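Local coordinates for 5'-Methylthioadenosine Nucleosidase (Arabidopsis thaliana, PDB 2H8G), which belongs to the phosphorylase superfamily of mixed alpha/beta proteins and is modelled here as a two-chain assembly with adenine bound, at residues Gly57-His69 / Arg73-Leu85. Numbering follows the deposited sequence.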
loop_
_atom_site.group_PDB
_atom_site.type_symbol
_atom_site.label_atom_id
_atom_site.label_comp_id
_atom_site.label_asym_id
_atom_site.label_seq_id
_atom_site.Cartn_x
_atom_site.Cartn_y
_atom_site.Cartn_z
ATOM N N GLY A 57 -14.714 -9.379 -3.496
ATOM C CA GLY A 57 -14.857 -8.475 -4.624
ATOM C C GLY A 57 -15.414 -9.120 -5.879
ATOM O O GLY A 57 -15.451 -10.344 -5.999
ATOM N N LYS A 58 -15.849 -8.285 -6.818
ATOM C CA LYS A 58 -16.408 -8.763 -8.076
ATOM C C LYS A 58 -15.485 -8.404 -9.237
ATOM O O LYS A 58 -15.571 -7.309 -9.792
ATOM C CB LYS A 58 -17.795 -8.152 -8.299
ATOM C CG LYS A 58 -18.429 -8.502 -9.639
ATOM C CD LYS A 58 -19.859 -7.981 -9.749
ATOM C CE LYS A 58 -20.828 -8.797 -8.902
ATOM N NZ LYS A 58 -20.499 -8.766 -7.449
ATOM N N GLY A 59 -14.601 -9.332 -9.596
ATOM C CA GLY A 59 -13.678 -9.091 -10.690
ATOM C C GLY A 59 -12.244 -8.899 -10.233
ATOM O O GLY A 59 -11.426 -8.317 -10.946
ATOM N N LEU A 60 -11.935 -9.396 -9.040
ATOM C CA LEU A 60 -10.593 -9.275 -8.484
ATOM C C LEU A 60 -9.898 -10.633 -8.431
ATOM O O LEU A 60 -10.553 -11.674 -8.381
ATOM C CB LEU A 60 -10.670 -8.672 -7.080
ATOM C CG LEU A 60 -11.356 -7.305 -7.009
ATOM C CD1 LEU A 60 -11.536 -6.889 -5.557
ATOM C CD2 LEU A 60 -10.530 -6.282 -7.770
ATOM N N PRO A 61 -8.556 -10.640 -8.450
ATOM C CA PRO A 61 -7.789 -11.887 -8.403
ATOM C C PRO A 61 -7.661 -12.449 -6.991
ATOM O O PRO A 61 -7.111 -13.532 -6.795
ATOM C CB PRO A 61 -6.443 -11.473 -8.976
ATOM C CG PRO A 61 -6.294 -10.088 -8.437
ATOM C CD PRO A 61 -7.663 -9.489 -8.674
ATOM N N TRP A 62 -8.174 -11.714 -6.011
ATOM C CA TRP A 62 -8.088 -12.150 -4.624
ATOM C C TRP A 62 -8.761 -13.496 -4.401
ATOM O O TRP A 62 -9.833 -13.769 -4.947
ATOM C CB TRP A 62 -8.697 -11.096 -3.698
ATOM C CG TRP A 62 -8.071 -9.743 -3.858
ATOM C CD1 TRP A 62 -6.871 -9.460 -4.446
ATOM C CD2 TRP A 62 -8.605 -8.493 -3.415
ATOM N NE1 TRP A 62 -6.627 -8.107 -4.399
ATOM C CE2 TRP A 62 -7.677 -7.490 -3.771
ATOM C CE3 TRP A 62 -9.782 -8.119 -2.750
ATOM C CZ2 TRP A 62 -7.886 -6.136 -3.485
ATOM C CZ3 TRP A 62 -9.990 -6.770 -2.465
ATOM C CH2 TRP A 62 -9.045 -5.797 -2.835
ATOM N N VAL A 63 -8.119 -14.331 -3.592
ATOM C CA VAL A 63 -8.633 -15.661 -3.289
ATOM C C VAL A 63 -9.079 -15.743 -1.836
ATOM O O VAL A 63 -8.337 -15.374 -0.924
ATOM C CB VAL A 63 -7.557 -16.737 -3.532
ATOM C CG1 VAL A 63 -8.168 -18.122 -3.390
ATOM C CG2 VAL A 63 -6.937 -16.558 -4.907
ATOM N N LEU A 64 -10.298 -16.225 -1.624
ATOM C CA LEU A 64 -10.845 -16.360 -0.282
ATOM C C LEU A 64 -11.228 -17.804 0.010
ATOM O O LEU A 64 -12.046 -18.391 -0.699
ATOM C CB LEU A 64 -12.075 -15.462 -0.121
ATOM C CG LEU A 64 -12.896 -15.634 1.161
ATOM C CD1 LEU A 64 -12.024 -15.367 2.385
ATOM C CD2 LEU A 64 -14.084 -14.688 1.133
ATOM N N TYR A 65 -10.626 -18.380 1.045
ATOM C CA TYR A 65 -10.939 -19.750 1.434
ATOM C C TYR A 65 -11.734 -19.660 2.727
ATOM O O TYR A 65 -11.345 -18.940 3.649
ATOM C CB TYR A 65 -9.671 -20.572 1.687
ATOM C CG TYR A 65 -8.692 -20.624 0.538
ATOM C CD1 TYR A 65 -7.740 -19.623 0.364
ATOM C CD2 TYR A 65 -8.701 -21.689 -0.365
ATOM C CE1 TYR A 65 -6.817 -19.680 -0.674
ATOM C CE2 TYR A 65 -7.782 -21.755 -1.411
ATOM C CZ TYR A 65 -6.841 -20.746 -1.558
ATOM O OH TYR A 65 -5.926 -20.804 -2.584
ATOM N N HIS A 66 -12.851 -20.375 2.796
ATOM C CA HIS A 66 -13.671 -20.346 3.998
ATOM C C HIS A 66 -13.889 -21.750 4.545
ATOM O O HIS A 66 -13.798 -22.739 3.817
ATOM C CB HIS A 66 -15.022 -19.679 3.713
ATOM C CG HIS A 66 -15.939 -20.498 2.858
ATOM N ND1 HIS A 66 -15.576 -20.976 1.616
ATOM C CD2 HIS A 66 -17.211 -20.913 3.063
ATOM C CE1 HIS A 66 -16.586 -21.650 1.094
ATOM N NE2 HIS A 66 -17.590 -21.627 1.952
ATOM N N GLY A 67 -14.165 -21.825 5.841
ATOM C CA GLY A 67 -14.387 -23.108 6.475
ATOM C C GLY A 67 -14.740 -22.930 7.934
ATOM O O GLY A 67 -14.771 -21.808 8.443
ATOM N N VAL A 68 -15.011 -24.039 8.613
ATOM C CA VAL A 68 -15.369 -23.986 10.022
ATOM C C VAL A 68 -14.599 -25.020 10.832
ATOM O O VAL A 68 -14.475 -26.178 10.431
ATOM C CB VAL A 68 -16.881 -24.231 10.226
ATOM C CG1 VAL A 68 -17.236 -24.084 11.696
ATOM C CG2 VAL A 68 -17.686 -23.256 9.379
ATOM N N HIS A 69 -14.072 -24.582 11.969
ATOM C CA HIS A 69 -13.329 -25.457 12.861
ATOM C C HIS A 69 -13.864 -25.217 14.262
ATOM O O HIS A 69 -13.669 -24.144 14.832
ATOM C CB HIS A 69 -11.836 -25.135 12.818
ATOM C CG HIS A 69 -10.997 -26.080 13.620
ATOM N ND1 HIS A 69 -10.885 -27.418 13.312
ATOM C CD2 HIS A 69 -10.243 -25.884 14.727
ATOM C CE1 HIS A 69 -10.096 -28.006 14.193
ATOM N NE2 HIS A 69 -9.693 -27.098 15.062
ATOM N N ARG A 73 -15.167 -19.515 12.861
ATOM C CA ARG A 73 -15.311 -19.379 11.423
ATOM C C ARG A 73 -13.915 -18.975 10.977
ATOM O O ARG A 73 -13.345 -18.028 11.516
ATOM C CB ARG A 73 -16.306 -18.271 11.073
ATOM C CG ARG A 73 -17.756 -18.610 11.373
ATOM C CD ARG A 73 -18.672 -17.443 11.029
ATOM N NE ARG A 73 -20.083 -17.817 11.084
ATOM C CZ ARG A 73 -20.656 -18.692 10.263
ATOM N NH1 ARG A 73 -19.938 -19.287 9.319
ATOM N NH2 ARG A 73 -21.947 -18.974 10.383
ATOM N N ILE A 74 -13.355 -19.700 10.019
ATOM C CA ILE A 74 -12.015 -19.391 9.543
ATOM C C ILE A 74 -12.016 -18.916 8.102
ATOM O O ILE A 74 -12.520 -19.597 7.211
ATOM C CB ILE A 74 -11.085 -20.615 9.645
ATOM C CG1 ILE A 74 -11.059 -21.129 11.084
ATOM C CG2 ILE A 74 -9.678 -20.238 9.189
ATOM C CD1 ILE A 74 -10.218 -22.369 11.270
ATOM N N ASN A 75 -11.447 -17.738 7.884
ATOM C CA ASN A 75 -11.350 -17.174 6.550
ATOM C C ASN A 75 -9.871 -16.958 6.256
ATOM O O ASN A 75 -9.119 -16.515 7.121
ATOM C CB ASN A 75 -12.098 -15.838 6.475
ATOM C CG ASN A 75 -13.603 -16.003 6.589
ATOM O OD1 ASN A 75 -14.249 -15.373 7.429
ATOM N ND2 ASN A 75 -14.171 -16.849 5.740
ATOM N N VAL A 76 -9.449 -17.314 5.051
ATOM C CA VAL A 76 -8.061 -17.122 4.644
ATOM C C VAL A 76 -8.102 -16.335 3.343
ATOM O O VAL A 76 -8.731 -16.762 2.376
ATOM C CB VAL A 76 -7.339 -18.466 4.397
ATOM C CG1 VAL A 76 -5.916 -18.210 3.916
ATOM C CG2 VAL A 76 -7.319 -19.285 5.676
ATOM N N VAL A 77 -7.442 -15.182 3.318
ATOM C CA VAL A 77 -7.441 -14.355 2.122
ATOM C C VAL A 77 -6.037 -14.135 1.580
ATOM O O VAL A 77 -5.096 -13.887 2.335
ATOM C CB VAL A 77 -8.112 -12.994 2.394
ATOM C CG1 VAL A 77 -9.536 -13.218 2.866
ATOM C CG2 VAL A 77 -7.326 -12.216 3.439
ATOM N N CYS A 78 -5.912 -14.243 0.260
ATOM C CA CYS A 78 -4.639 -14.073 -0.431
ATOM C C CYS A 78 -4.836 -13.113 -1.594
ATOM O O CYS A 78 -5.887 -13.125 -2.237
ATOM C CB CYS A 78 -4.151 -15.413 -0.983
ATOM S SG CYS A 78 -4.017 -16.728 0.235
ATOM N N PRO A 79 -3.824 -12.278 -1.888
ATOM C CA PRO A 79 -3.902 -11.312 -2.987
ATOM C C PRO A 79 -4.036 -11.988 -4.352
ATOM O O PRO A 79 -4.483 -11.370 -5.319
ATOM C CB PRO A 79 -2.606 -10.515 -2.839
ATOM C CG PRO A 79 -1.662 -11.511 -2.244
ATOM C CD PRO A 79 -2.523 -12.184 -1.199
ATOM N N GLY A 80 -3.640 -13.254 -4.420
ATOM C CA GLY A 80 -3.750 -14.004 -5.659
ATOM C C GLY A 80 -2.703 -13.721 -6.715
ATOM O O GLY A 80 -1.720 -13.018 -6.476
ATOM N N ARG A 81 -2.931 -14.270 -7.902
ATOM C CA ARG A 81 -2.014 -14.112 -9.022
ATOM C C ARG A 81 -2.130 -12.757 -9.703
ATOM O O ARG A 81 -3.227 -12.242 -9.923
ATOM C CB ARG A 81 -2.272 -15.199 -10.065
ATOM C CG ARG A 81 -2.427 -16.593 -9.487
ATOM C CD ARG A 81 -3.506 -17.380 -10.219
ATOM N NE ARG A 81 -4.784 -16.669 -10.225
ATOM C CZ ARG A 81 -5.122 -15.732 -11.108
ATOM N NH1 ARG A 81 -4.279 -15.388 -12.073
ATOM N NH2 ARG A 81 -6.303 -15.130 -11.021
ATOM N N ASP A 82 -0.979 -12.188 -10.035
ATOM C CA ASP A 82 -0.932 -10.915 -10.730
ATOM C C ASP A 82 -1.346 -11.206 -12.169
ATOM O O ASP A 82 -0.806 -12.114 -12.799
ATOM C CB ASP A 82 0.489 -10.358 -10.708
ATOM C CG ASP A 82 0.609 -9.058 -11.467
ATOM O OD1 ASP A 82 -0.011 -8.067 -11.035
ATOM O OD2 ASP A 82 1.315 -9.027 -12.499
ATOM N N ALA A 83 -2.302 -10.444 -12.688
ATOM C CA ALA A 83 -2.778 -10.658 -14.051
ATOM C C ALA A 83 -1.676 -10.583 -15.106
ATOM O O ALA A 83 -1.657 -11.379 -16.047
ATOM C CB ALA A 83 -3.882 -9.654 -14.380
ATOM N N ALA A 84 -0.757 -9.636 -14.945
ATOM C CA ALA A 84 0.325 -9.447 -15.908
ATOM C C ALA A 84 1.463 -10.463 -15.853
ATOM O O ALA A 84 1.909 -10.946 -16.894
ATOM C CB ALA A 84 0.896 -8.032 -15.774
ATOM N N LEU A 85 1.939 -10.789 -14.655
ATOM C CA LEU A 85 3.050 -11.725 -14.520
ATOM C C LEU A 85 2.685 -13.115 -14.003
ATOM O O LEU A 85 3.474 -14.047 -14.138
ATOM C CB LEU A 85 4.145 -11.127 -13.628
ATOM C CG LEU A 85 5.008 -9.981 -14.175
ATOM C CD1 LEU A 85 5.707 -10.433 -15.452
ATOM C CD2 LEU A 85 4.152 -8.760 -14.443
HETATM O O HOH W 1 -3.995 -7.998 -5.654
#
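Val-63, Tyr-65 and Gly-67 pair with Cys-78, Val-76 and Ile-74 as the hydrogen-bonded positions of an antiparallel beta hairpin, in which the N-to-C directions of the two strand segments meet at 167°. Each pair exchanges two backbone bonds. Tyr-65 N reaches Val-76 O at 2.8 Å, nearly straight at 173°, whereas the bond from Gly-67 N to Ile-74 O is weak. Strand 72-78 also pairs in parallel with strand 28-32, and strand 63-69 with the short strand 49-50, which places the hairpin toward one end of the mixed sheet of this phosphorylase-superfamily fold.

On the face carrying Tyr-65, Val-76 and Cys-78, covered by helix 36-45, the ring of Tyr-65 presents its edge: CE1 lies 4.2 Å from Cys-78 SG, close to the ring plane. Further along, Ile-74 CD1 touches His-69 CB at 3.6 Å.

On the other face Leu-64 and Val-77 lie alongside each other, pointing the same way. With chi1 at 171°, Leu-64 carries CG opposite its own backbone N, and its CD1 branch presses on Val-77 CG1 at 3.3 Å, tighter than usual for two carbons. Next to them Asn-75 ND2 rests against His-66 CB, whereas His-66 ND1 is hydrogen-bonded to Ser-49 O.

Beyond the strands, Leu-60 CD1 sits over one face of the Trp-62 indole, offset toward its rim. Pro-79 O lies at the ring edge, in plane, 3.2 Å from Trp-62 CD1, and the water that accepts from Trp-62 NE1 at 2.9 Å lies there too.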